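Local coordinates for aspartokinase (Synechocystis, PDB 3L76), which probably phosphorylates the beta-carboxyl group of aspartate with ATP, opening the route to threonine and lysine, and binds both amino acids, at residues D200-L205 / R216-A221; S286-D291 / S331-A336; Q20-R25 / A79-A84; G500-A505 / I521-A526. All blocks are in the same frame, centred on the assembly; numbering follows the deposited sequence.

Contact 1: residues D200-L205 / R216-A221; sequences DEMLEL and RAVEIA
Leu203 and Val218 meet where two helices of the amino acid kinase region pack in a nearly antiparallel pair, helix 199-204 against helix 215-224. The axes of the segments 200-204 and 216-221 run at 163° to each other and approach to 9.4 Å, with Leu203 and Val218 closest in backbone register. All the contacts between the segments are apolar and buried. The side chains of Leu203 and Val218 run antiparallel alongside each other, and the CD2 branch of Leu203 lies 3.5 Å from CG1 of Val218. The other branch of the valine, CG2, stands anti to its backbone N and points at Met202, whose CB it meets at 4.1 Å. Met202 takes part through the root of its chain, because bends at chi2 and chi3 turn the sulfur end away from the second helix. Polar ends find partners outside the two segments. Asp200 forms a salt bridge with Arg222, which ties the same two helices by charge. Glu204 bonds to Ser392, Glu393 and Ser564, residues that line two lysine pockets, and so joins the first helix to the regulatory ACT region. The carboxylate of Glu219 accepts through OE1 from the backbone N of Ala363. With that end engaged, Glu219 meets the first helix through its CB, 4.1 Å from CD1 of Leu203.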
loop_
_atom_site.group_PDB
_atom_site.type_symbol
_atom_site.label_atom_id
_atom_site.label_comp_id
_atom_site.label_asym_id
_atom_site.label_seq_id
_atom_site.Cartn_x
_atom_site.Cartn_y
_atom_site.Cartn_z
ATOM N N ASP A 200 14.859 -23.637 22.855
ATOM C CA ASP A 200 13.986 -24.756 23.155
ATOM C C ASP A 200 13.071 -24.444 24.337
ATOM O O ASP A 200 11.880 -24.762 24.304
ATOM C CB ASP A 200 14.793 -26.033 23.370
ATOM C CG ASP A 200 15.248 -26.651 22.068
ATOM O OD1 ASP A 200 14.546 -26.468 21.057
ATOM O OD2 ASP A 200 16.291 -27.326 22.045
ATOM N N GLU A 201 13.627 -23.795 25.355
ATOM C CA GLU A 201 12.849 -23.386 26.509
ATOM C C GLU A 201 11.811 -22.384 26.075
ATOM O O GLU A 201 10.670 -22.448 26.502
ATOM C CB GLU A 201 13.743 -22.778 27.595
ATOM C CG GLU A 201 14.687 -23.769 28.249
ATOM C CD GLU A 201 15.669 -23.111 29.189
ATOM O OE1 GLU A 201 16.250 -23.826 30.025
ATOM O OE2 GLU A 201 15.862 -21.885 29.087
ATOM N N MET A 202 12.217 -21.456 25.215
ATOM C CA MET A 202 11.334 -20.390 24.766
ATOM C C MET A 202 10.173 -20.990 23.999
ATOM O O MET A 202 9.038 -20.527 24.099
ATOM C CB MET A 202 12.098 -19.397 23.894
ATOM C CG MET A 202 11.300 -18.150 23.488
ATOM S SD MET A 202 10.818 -17.122 24.880
ATOM C CE MET A 202 9.037 -17.339 24.885
ATOM N N LEU A 203 10.469 -22.031 23.233
ATOM C CA LEU A 203 9.440 -22.738 22.490
ATOM C C LEU A 203 8.467 -23.463 23.428
ATOM O O LEU A 203 7.258 -23.366 23.265
ATOM C CB LEU A 203 10.070 -23.713 21.488
ATOM C CG LEU A 203 10.816 -23.071 20.303
ATOM C CD1 LEU A 203 11.579 -24.094 19.477
ATOM C CD2 LEU A 203 9.859 -22.313 19.403
ATOM N N GLU A 204 8.987 -24.173 24.420
ATOM C CA GLU A 204 8.104 -24.884 25.342
ATOM C C GLU A 204 7.321 -23.908 26.217
ATOM O O GLU A 204 6.254 -24.245 26.717
ATOM C CB GLU A 204 8.863 -25.903 26.200
ATOM C CG GLU A 204 9.326 -27.148 25.447
ATOM C CD GLU A 204 8.176 -28.064 25.021
ATOM O OE1 GLU A 204 7.002 -27.657 25.096
ATOM O OE2 GLU A 204 8.445 -29.200 24.582
ATOM N N LEU A 205 7.851 -22.697 26.382
ATOM C CA LEU A 205 7.180 -21.658 27.163
ATOM C C LEU A 205 6.588 -20.591 26.240
ATOM O O LEU A 205 6.486 -19.424 26.611
ATOM C CB LEU A 205 8.144 -21.011 28.170
ATOM C CG LEU A 205 8.622 -21.876 29.345
ATOM C CD1 LEU A 205 9.923 -21.359 29.976
ATOM C CD2 LEU A 205 7.526 -22.021 30.400
ATOM N N ARG A 216 7.894 -19.492 15.561
ATOM C CA ARG A 216 8.539 -19.886 14.306
ATOM C C ARG A 216 9.893 -19.205 14.142
ATOM O O ARG A 216 10.827 -19.773 13.575
ATOM C CB ARG A 216 7.641 -19.596 13.099
ATOM C CG ARG A 216 8.287 -19.882 11.734
ATOM C CD ARG A 216 7.507 -20.929 10.955
ATOM N NE ARG A 216 6.095 -20.914 11.329
ATOM C CZ ARG A 216 5.214 -21.854 10.992
ATOM N NH1 ARG A 216 5.584 -22.894 10.255
ATOM N NH2 ARG A 216 3.953 -21.750 11.391
ATOM N N ALA A 217 9.991 -17.985 14.657
ATOM C CA ALA A 217 11.206 -17.197 14.539
ATOM C C ALA A 217 12.307 -17.647 15.512
ATOM O O ALA A 217 13.497 -17.713 15.157
ATOM C CB ALA A 217 10.885 -15.721 14.724
ATOM N N VAL A 218 11.920 -17.952 16.744
ATOM C CA VAL A 218 12.897 -18.479 17.685
ATOM C C VAL A 218 13.428 -19.832 17.198
ATOM O O VAL A 218 14.599 -20.143 17.394
ATOM C CB VAL A 218 12.365 -18.521 19.143
ATOM C CG1 VAL A 218 10.940 -18.958 19.168
ATOM C CG2 VAL A 218 13.213 -19.441 19.993
ATOM N N GLU A 219 12.574 -20.599 16.519
ATOM C CA GLU A 219 12.966 -21.881 15.953
ATOM C C GLU A 219 13.901 -21.735 14.747
ATOM O O GLU A 219 14.785 -22.567 14.523
ATOM C CB GLU A 219 11.731 -22.703 15.585
ATOM C CG GLU A 219 12.016 -23.991 14.803
ATOM C CD GLU A 219 10.748 -24.793 14.589
ATOM O OE1 GLU A 219 10.371 -25.582 15.497
ATOM O OE2 GLU A 219 10.112 -24.609 13.530
ATOM N N ILE A 220 13.708 -20.683 13.962
ATOM C CA ILE A 220 14.618 -20.420 12.849
ATOM C C ILE A 220 15.969 -20.011 13.417
ATOM O O ILE A 220 16.993 -20.531 12.993
ATOM C CB ILE A 220 14.062 -19.372 11.880
ATOM C CG1 ILE A 220 12.956 -19.995 11.027
ATOM C CG2 ILE A 220 15.155 -18.856 10.957
ATOM C CD1 ILE A 220 12.039 -18.964 10.422
ATOM N N ALA A 221 15.956 -19.129 14.416
ATOM C CA ALA A 221 17.182 -18.709 15.093
ATOM C C ALA A 221 17.962 -19.897 15.655
ATOM O O ALA A 221 19.178 -20.001 15.450
ATOM C CB ALA A 221 16.889 -17.701 16.192
#

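Contact 2: residues S286-D291 / S331-A336; sequences SKLFRD and SAIAPA
Lys287 opens the line of contacts that segment 286-291 makes with Ile333, the residue on which this packing of the two helices of an ACT domain turns. Lys287 CG lies 3.9 Å from Ile333 CG2, the two side chains passing head to tail. Beyond that point the lysine chain bends at chi4, and NZ forms a long salt bridge of 3.9 Å with OD2 of Asp291, one turn further along the same helix. Leu288 follows, nearly perpendicular to the isoleucine, bringing its CD2 to 4.0 Å from CD1 of Ile333. The same CD1 also faces the backbone O of Leu288. At Asp291 the CB sits against CD1 of Ile333, while OD2 lies over the CG1 and CG2 branches. Ile333 reaches all three residues because CG1 is anti to its carbonyl carbon (chi1 -47°) and carries CD1 forward. Cutting Ile333 back to an alanine is likely to leave the Leu288 methyl and the Lys287 and Asp291 methylenes without their apolar partner, opening a gap between the helices. Helix 284-294 begins at a threonine pocket, which Val284 and Ala285 line, so the contact belongs to a ligand-binding ACT domain. Leu288 and Phe289 rest on Ile314 of strand 311-318, and Ala334 touches Ile349 of strand 348-361. Helix 284-294 also packs on helix 543-552 of another ACT domain, where the Phe289 and Phe548 rings meet.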
loop_
_atom_site.group_PDB
_atom_site.type_symbol
_atom_site.label_atom_id
_atom_site.label_comp_id
_atom_site.label_asym_id
_atom_site.label_seq_id
_atom_site.Cartn_x
_atom_site.Cartn_y
_atom_site.Cartn_z
ATOM N N SER A 286 3.817 -37.717 44.058
ATOM C CA SER A 286 4.888 -37.157 44.868
ATOM C C SER A 286 5.785 -38.243 45.469
ATOM O O SER A 286 6.997 -38.227 45.267
ATOM C CB SER A 286 4.316 -36.289 45.979
ATOM O OG SER A 286 5.358 -35.656 46.693
ATOM N N LYS A 287 5.190 -39.197 46.184
ATOM C CA LYS A 287 5.968 -40.248 46.845
ATOM C C LYS A 287 6.717 -41.154 45.875
ATOM O O LYS A 287 7.894 -41.427 46.069
ATOM C CB LYS A 287 5.120 -41.104 47.795
ATOM C CG LYS A 287 5.942 -42.218 48.435
ATOM C CD LYS A 287 5.349 -42.724 49.732
ATOM C CE LYS A 287 6.445 -43.220 50.681
ATOM N NZ LYS A 287 7.332 -42.118 51.176
ATOM N N LEU A 288 6.025 -41.628 44.847
ATOM C CA LEU A 288 6.650 -42.438 43.805
ATOM C C LEU A 288 7.974 -41.839 43.330
ATOM O O LEU A 288 9.038 -42.457 43.431
ATOM C CB LEU A 288 5.721 -42.560 42.598
ATOM C CG LEU A 288 5.714 -43.869 41.801
ATOM C CD1 LEU A 288 5.194 -43.626 40.372
ATOM C CD2 LEU A 288 7.067 -44.538 41.769
ATOM N N PHE A 289 7.909 -40.627 42.803
ATOM C CA PHE A 289 9.057 -40.080 42.114
ATOM C C PHE A 289 10.097 -39.560 43.092
ATOM O O PHE A 289 11.284 -39.537 42.784
ATOM C CB PHE A 289 8.629 -39.022 41.080
ATOM C CG PHE A 289 7.786 -39.587 39.963
ATOM C CD1 PHE A 289 8.370 -40.312 38.929
ATOM C CD2 PHE A 289 6.413 -39.412 39.955
ATOM C CE1 PHE A 289 7.599 -40.842 37.902
ATOM C CE2 PHE A 289 5.630 -39.940 38.931
ATOM C CZ PHE A 289 6.224 -40.657 37.903
ATOM N N ARG A 290 9.658 -39.160 44.279
ATOM C CA ARG A 290 10.613 -38.781 45.308
ATOM C C ARG A 290 11.542 -39.956 45.601
ATOM O O ARG A 290 12.759 -39.813 45.534
ATOM C CB ARG A 290 9.915 -38.308 46.580
ATOM C CG ARG A 290 9.437 -36.863 46.550
ATOM C CD ARG A 290 9.177 -36.373 47.964
ATOM N NE ARG A 290 8.381 -37.337 48.721
ATOM C CZ ARG A 290 7.159 -37.103 49.191
ATOM N NH1 ARG A 290 6.587 -35.919 49.005
ATOM N NH2 ARG A 290 6.514 -38.051 49.857
ATOM N N ASP A 291 10.971 -41.123 45.898
ATOM C CA ASP A 291 11.783 -42.290 46.221
ATOM C C ASP A 291 12.657 -42.714 45.049
ATOM O O ASP A 291 13.841 -42.987 45.230
ATOM C CB ASP A 291 10.925 -43.463 46.705
ATOM C CG ASP A 291 10.164 -43.151 47.980
ATOM O OD1 ASP A 291 10.532 -42.184 48.679
ATOM O OD2 ASP A 291 9.194 -43.880 48.282
ATOM N N SER A 331 8.798 -51.369 42.817
ATOM C CA SER A 331 8.198 -52.514 43.500
ATOM C C SER A 331 8.215 -52.365 45.014
ATOM O O SER A 331 7.385 -52.962 45.708
ATOM C CB SER A 331 8.874 -53.828 43.099
ATOM O OG SER A 331 8.436 -54.260 41.819
ATOM N N ALA A 332 9.140 -51.553 45.518
ATOM C CA ALA A 332 9.302 -51.412 46.961
ATOM C C ALA A 332 8.472 -50.272 47.563
ATOM O O ALA A 332 8.014 -50.357 48.698
ATOM C CB ALA A 332 10.773 -51.259 47.312
ATOM N N ILE A 333 8.287 -49.203 46.804
ATOM C CA ILE A 333 7.423 -48.111 47.237
ATOM C C ILE A 333 5.949 -48.529 47.208
ATOM O O ILE A 333 5.167 -48.166 48.089
ATOM C CB ILE A 333 7.570 -46.893 46.324
ATOM C CG1 ILE A 333 9.046 -46.586 46.074
ATOM C CG2 ILE A 333 6.852 -45.700 46.926
ATOM C CD1 ILE A 333 9.264 -45.598 44.957
ATOM N N ALA A 334 5.584 -49.298 46.188
ATOM C CA ALA A 334 4.191 -49.668 45.940
ATOM C C ALA A 334 3.361 -50.071 47.173
ATOM O O ALA A 334 2.289 -49.514 47.400
ATOM C CB ALA A 334 4.100 -50.753 44.841
ATOM N N PRO A 335 3.831 -51.057 47.956
ATOM C CA PRO A 335 3.025 -51.490 49.108
ATOM C C PRO A 335 2.606 -50.333 50.022
ATOM O O PRO A 335 1.520 -50.362 50.595
ATOM C CB PRO A 335 3.957 -52.458 49.844
ATOM C CG PRO A 335 4.831 -53.000 48.769
ATOM C CD PRO A 335 5.064 -51.853 47.816
ATOM N N ALA A 336 3.445 -49.314 50.125
ATOM C CA ALA A 336 3.123 -48.136 50.925
ATOM C C ALA A 336 1.952 -47.319 50.375
ATOM O O ALA A 336 1.442 -46.442 51.063
ATOM C CB ALA A 336 4.353 -47.245 51.084
#

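Contact 3: residues Q20-R25 / A79-A84; sequences QAVAQR and ALLSLA
In the amino acid kinase fold, an alpha-beta-alpha sandwich, Val22 and Ala23 of helix 16-31 pack on Leu81 and Ala84 of helix 63-87 within a helical layer. The axes of segments 20-25 and 79-84 cross at -56° and come within 9.1 Å. Leu81 makes two of the three contacts: its CG stands anti to the backbone N (chi1 -179°), which sends the CD1 methyl toward the other helix. That methyl lies 3.9 Å from CG2 of Val22, the leucine coming in square to the valine side chain, and 4.1 Å from CB of Ala23. Farther along, two bare methyl groups meet, Ala23 CB standing 4.0 Å from Ala84 CB. Leu81 also touches Val38 and Val40 of strand 35-40, so it links the helix pair to the sheet. Helix 63-87 faces the dimer partner as well: Ser82 OG hydrogen-bonds to Glu65 of the second subunit, and Leu80 packs on Ile57 of that subunit. Between the two segments the contact is wholly aliphatic and buried, so it rests on shape and exclusion of water; the pair Ala23 and Ala84 puts just two methyl groups between the backbones at this point.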
loop_
_atom_site.group_PDB
_atom_site.type_symbol
_atom_site.label_atom_id
_atom_site.label_comp_id
_atom_site.label_asym_id
_atom_site.label_seq_id
_atom_site.Cartn_x
_atom_site.Cartn_y
_atom_site.Cartn_z
ATOM N N GLN A 20 10.631 8.853 15.924
ATOM C CA GLN A 20 11.821 9.688 16.012
ATOM C C GLN A 20 12.800 9.147 17.052
ATOM O O GLN A 20 14.018 9.276 16.908
ATOM C CB GLN A 20 11.431 11.124 16.349
ATOM C CG GLN A 20 10.500 11.762 15.335
ATOM C CD GLN A 20 10.123 13.176 15.718
ATOM O OE1 GLN A 20 9.602 13.419 16.814
ATOM N NE2 GLN A 20 10.389 14.124 14.819
ATOM N N ALA A 21 12.256 8.534 18.097
ATOM C CA ALA A 21 13.077 7.940 19.152
ATOM C C ALA A 21 13.886 6.732 18.678
ATOM O O ALA A 21 15.081 6.627 18.955
ATOM C CB ALA A 21 12.211 7.551 20.327
ATOM N N VAL A 22 13.238 5.813 17.973
ATOM C CA VAL A 22 13.945 4.639 17.480
ATOM C C VAL A 22 15.019 5.086 16.510
ATOM O O VAL A 22 16.163 4.644 16.585
ATOM C CB VAL A 22 13.001 3.593 16.833
ATOM C CG1 VAL A 22 11.627 4.184 16.569
ATOM C CG2 VAL A 22 13.620 3.011 15.555
ATOM N N ALA A 23 14.647 5.989 15.614
ATOM C CA ALA A 23 15.598 6.593 14.692
ATOM C C ALA A 23 16.836 7.078 15.449
ATOM O O ALA A 23 17.972 6.901 14.995
ATOM C CB ALA A 23 14.935 7.744 13.939
ATOM N N GLN A 24 16.608 7.685 16.609
ATOM C CA GLN A 24 17.699 8.152 17.447
ATOM C C GLN A 24 18.581 6.985 17.861
ATOM O O GLN A 24 19.796 7.021 17.658
ATOM C CB GLN A 24 17.162 8.878 18.678
ATOM C CG GLN A 24 17.913 10.163 19.013
ATOM C CD GLN A 24 17.913 11.152 17.861
ATOM O OE1 GLN A 24 16.859 11.509 17.328
ATOM N NE2 GLN A 24 19.098 11.597 17.469
ATOM N N ARG A 25 17.968 5.945 18.427
ATOM C CA ARG A 25 18.718 4.775 18.889
ATOM C C ARG A 25 19.487 4.096 17.761
ATOM O O ARG A 25 20.639 3.700 17.941
ATOM C CB ARG A 25 17.811 3.751 19.568
ATOM C CG ARG A 25 18.552 2.465 19.940
ATOM C CD ARG A 25 17.607 1.284 20.128
ATOM N NE ARG A 25 16.602 1.553 21.153
ATOM C CZ ARG A 25 16.780 1.326 22.450
ATOM N NH1 ARG A 25 17.924 0.822 22.892
ATOM N NH2 ARG A 25 15.808 1.599 23.310
ATOM N N ALA A 79 9.193 3.964 5.067
ATOM C CA ALA A 79 9.352 5.274 4.450
ATOM C C ALA A 79 9.524 6.318 5.551
ATOM O O ALA A 79 10.494 7.075 5.560
ATOM C CB ALA A 79 8.153 5.608 3.548
ATOM N N LEU A 80 8.594 6.336 6.500
ATOM C CA LEU A 80 8.664 7.291 7.596
ATOM C C LEU A 80 9.990 7.193 8.326
ATOM O O LEU A 80 10.714 8.183 8.463
ATOM C CB LEU A 80 7.488 7.114 8.563
ATOM C CG LEU A 80 6.262 7.921 8.126
ATOM C CD1 LEU A 80 6.650 9.370 7.859
ATOM C CD2 LEU A 80 5.641 7.335 6.880
ATOM N N LEU A 81 10.311 5.987 8.776
ATOM C CA LEU A 81 11.511 5.766 9.573
ATOM C C LEU A 81 12.805 6.206 8.883
ATOM O O LEU A 81 13.687 6.789 9.522
ATOM C CB LEU A 81 11.622 4.298 9.985
ATOM C CG LEU A 81 12.855 3.978 10.844
ATOM C CD1 LEU A 81 12.812 4.759 12.146
ATOM C CD2 LEU A 81 12.979 2.493 11.113
ATOM N N SER A 82 12.924 5.913 7.591
ATOM C CA SER A 82 14.147 6.233 6.866
ATOM C C SER A 82 14.260 7.744 6.623
ATOM O O SER A 82 15.366 8.273 6.546
ATOM C CB SER A 82 14.266 5.418 5.566
ATOM O OG SER A 82 13.625 6.051 4.479
ATOM N N LEU A 83 13.118 8.428 6.531
ATOM C CA LEU A 83 13.083 9.885 6.481
ATOM C C LEU A 83 13.540 10.470 7.806
ATOM O O LEU A 83 14.333 11.417 7.846
ATOM C CB LEU A 83 11.668 10.380 6.184
ATOM C CG LEU A 83 11.212 10.295 4.731
ATOM C CD1 LEU A 83 9.767 10.744 4.614
ATOM C CD2 LEU A 83 12.125 11.121 3.835
ATOM N N ALA A 84 13.017 9.903 8.888
ATOM C CA ALA A 84 13.361 10.320 10.241
ATOM C C ALA A 84 14.852 10.152 10.526
ATOM O O ALA A 84 15.449 10.967 11.230
ATOM C CB ALA A 84 12.542 9.528 11.247
#

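Contact 4: residues G500-A505 / I521-A526; sequences GDSSQA and IVVNKA
Ser502 is the one residue of segment 500-505 that touches segment 521-526, and it meets two side chains there, Val523 and Lys525. These are van der Waals contacts. From the helix, Ser502 directs its CB toward the strand, and its OG lies 3.9 Å from the CG2 methyl of Val523. The same oxygen stands 3.8 Å from CE of Lys525, with the serine CB at nearly the same distance from that carbon. The lysine comes alongside: its CG is anti to the carbonyl carbon (chi1 -82°) and the chain is extended from there, so that CG and CE both pass close to the serine while the helix is approached by methylenes. Val523 packs further on Glu506 of the same helix, and Ser502 on Ala445 of strand 437-453, so the serine side chain sits between the helix and the sheet it covers. Hydrogen bonding serves the second segment internally. Asn524 OD1 accepts from the backbone N of Ala526 at 3.1 Å, closing an Asx turn; the N-H lies well above the carbonyl plane and the angle at the hydrogen is 140°, so the bond is bent. Backbone bonds join Val522 to Ala448 and Asn524 to Gln446, while Ala526 bonds to Gln574, just past strand 567-573. Strand 520-533 has antiparallel partners in strands 437-453 and 567-573. A second helix laid on the strand that follows it is the arrangement of the beta-alpha-beta-beta-alpha-beta ACT fold, in which helix 499-512 leads into strand 520-533.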
loop_
_atom_site.group_PDB
_atom_site.type_symbol
_atom_site.label_atom_id
_atom_site.label_comp_id
_atom_site.label_asym_id
_atom_site.label_seq_id
_atom_site.Cartn_x
_atom_site.Cartn_y
_atom_site.Cartn_z
ATOM N N GLY A 500 -14.590 -23.191 24.352
ATOM C CA GLY A 500 -15.430 -22.852 23.220
ATOM C C GLY A 500 -15.677 -23.997 22.261
ATOM O O GLY A 500 -16.727 -24.068 21.631
ATOM N N ASP A 501 -14.711 -24.902 22.152
ATOM C CA ASP A 501 -14.805 -26.020 21.221
ATOM C C ASP A 501 -15.335 -27.286 21.897
ATOM O O ASP A 501 -15.620 -28.283 21.236
ATOM C CB ASP A 501 -13.445 -26.291 20.580
ATOM C CG ASP A 501 -13.019 -25.192 19.640
ATOM O OD1 ASP A 501 -13.884 -24.668 18.915
ATOM O OD2 ASP A 501 -11.818 -24.857 19.620
ATOM N N SER A 502 -15.453 -27.232 23.220
ATOM C CA SER A 502 -15.945 -28.345 24.038
ATOM C C SER A 502 -17.121 -29.088 23.419
ATOM O O SER A 502 -17.028 -30.266 23.077
ATOM C CB SER A 502 -16.384 -27.816 25.402
ATOM O OG SER A 502 -15.793 -28.554 26.444
ATOM N N SER A 503 -18.235 -28.379 23.298
ATOM C CA SER A 503 -19.474 -28.954 22.811
ATOM C C SER A 503 -19.357 -29.530 21.412
ATOM O O SER A 503 -19.734 -30.673 21.187
ATOM C CB SER A 503 -20.590 -27.913 22.859
ATOM O OG SER A 503 -20.841 -27.527 24.197
ATOM N N GLN A 504 -18.852 -28.744 20.466
ATOM C CA GLN A 504 -18.718 -29.238 19.102
ATOM C C GLN A 504 -17.830 -30.481 19.049
ATOM O O GLN A 504 -18.117 -31.429 18.324
ATOM C CB GLN A 504 -18.193 -28.157 18.174
ATOM C CG GLN A 504 -18.336 -28.507 16.696
ATOM C CD GLN A 504 -17.530 -27.586 15.786
ATOM O OE1 GLN A 504 -16.890 -26.638 16.244
ATOM N NE2 GLN A 504 -17.554 -27.871 14.495
ATOM N N ALA A 505 -16.759 -30.484 19.832
ATOM C CA ALA A 505 -15.890 -31.649 19.905
ATOM C C ALA A 505 -16.652 -32.897 20.349
ATOM O O ALA A 505 -16.592 -33.940 19.698
ATOM C CB ALA A 505 -14.721 -31.378 20.828
ATOM N N ILE A 521 -17.899 -40.717 25.996
ATOM C CA ILE A 521 -17.271 -39.404 25.956
ATOM C C ILE A 521 -17.676 -38.632 27.185
ATOM O O ILE A 521 -18.856 -38.498 27.469
ATOM C CB ILE A 521 -17.672 -38.599 24.706
ATOM C CG1 ILE A 521 -17.120 -39.258 23.454
ATOM C CG2 ILE A 521 -17.145 -37.164 24.791
ATOM C CD1 ILE A 521 -17.473 -38.525 22.223
ATOM N N VAL A 522 -16.690 -38.130 27.914
ATOM C CA VAL A 522 -16.954 -37.353 29.105
ATOM C C VAL A 522 -16.120 -36.081 29.096
ATOM O O VAL A 522 -14.906 -36.126 28.926
ATOM C CB VAL A 522 -16.702 -38.172 30.395
ATOM C CG1 VAL A 522 -15.455 -39.044 30.261
ATOM C CG2 VAL A 522 -16.597 -37.244 31.599
ATOM N N VAL A 523 -16.781 -34.944 29.266
ATOM C CA VAL A 523 -16.070 -33.680 29.332
ATOM C C VAL A 523 -16.064 -33.094 30.737
ATOM O O VAL A 523 -17.025 -33.231 31.481
ATOM C CB VAL A 523 -16.585 -32.663 28.290
ATOM C CG1 VAL A 523 -17.787 -33.209 27.574
ATOM C CG2 VAL A 523 -16.868 -31.324 28.926
ATOM N N ASN A 524 -14.942 -32.480 31.095
ATOM C CA ASN A 524 -14.762 -31.818 32.376
ATOM C C ASN A 524 -14.138 -30.457 32.119
ATOM O O ASN A 524 -12.968 -30.363 31.768
ATOM C CB ASN A 524 -13.869 -32.656 33.290
ATOM C CG ASN A 524 -13.499 -31.938 34.579
ATOM O OD1 ASN A 524 -14.079 -30.917 34.926
ATOM N ND2 ASN A 524 -12.524 -32.477 35.293
ATOM N N LYS A 525 -14.936 -29.407 32.276
ATOM C CA LYS A 525 -14.513 -28.054 31.955
ATOM C C LYS A 525 -13.659 -27.440 33.049
ATOM O O LYS A 525 -12.889 -26.531 32.785
ATOM C CB LYS A 525 -15.722 -27.152 31.704
ATOM C CG LYS A 525 -16.317 -27.243 30.316
ATOM C CD LYS A 525 -17.256 -26.079 30.053
ATOM C CE LYS A 525 -17.548 -25.935 28.571
ATOM N NZ LYS A 525 -18.321 -24.701 28.276
ATOM N N ALA A 526 -13.797 -27.934 34.273
ATOM C CA ALA A 526 -13.163 -27.296 35.425
ATOM C C ALA A 526 -11.758 -27.806 35.695
ATOM O O ALA A 526 -11.490 -28.390 36.740
ATOM C CB ALA A 526 -14.026 -27.448 36.661
#

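In the fold
From the N terminus, contact 3 comes first, closing a loop from helix 16-31 to helix 63-87 at the dimer-facing end of the kinase region. Contact 1 follows in the same kinase region, a short helix-to-helix closure about 29 Å away between centres, beside the ACT region. Contact 2 then joins the two helices of the ACT domain at 272-341, and contact 4 closes the short link from helix 499-512 to strand 520-533 in a later ACT domain. All four lie in series along the chain; none nests in or crosses another, and none touches another. Contacts 2 and 3 are the most distant, about 63 Å between centres on opposite sides of the chain's centre, with contact 1 nearest that centre.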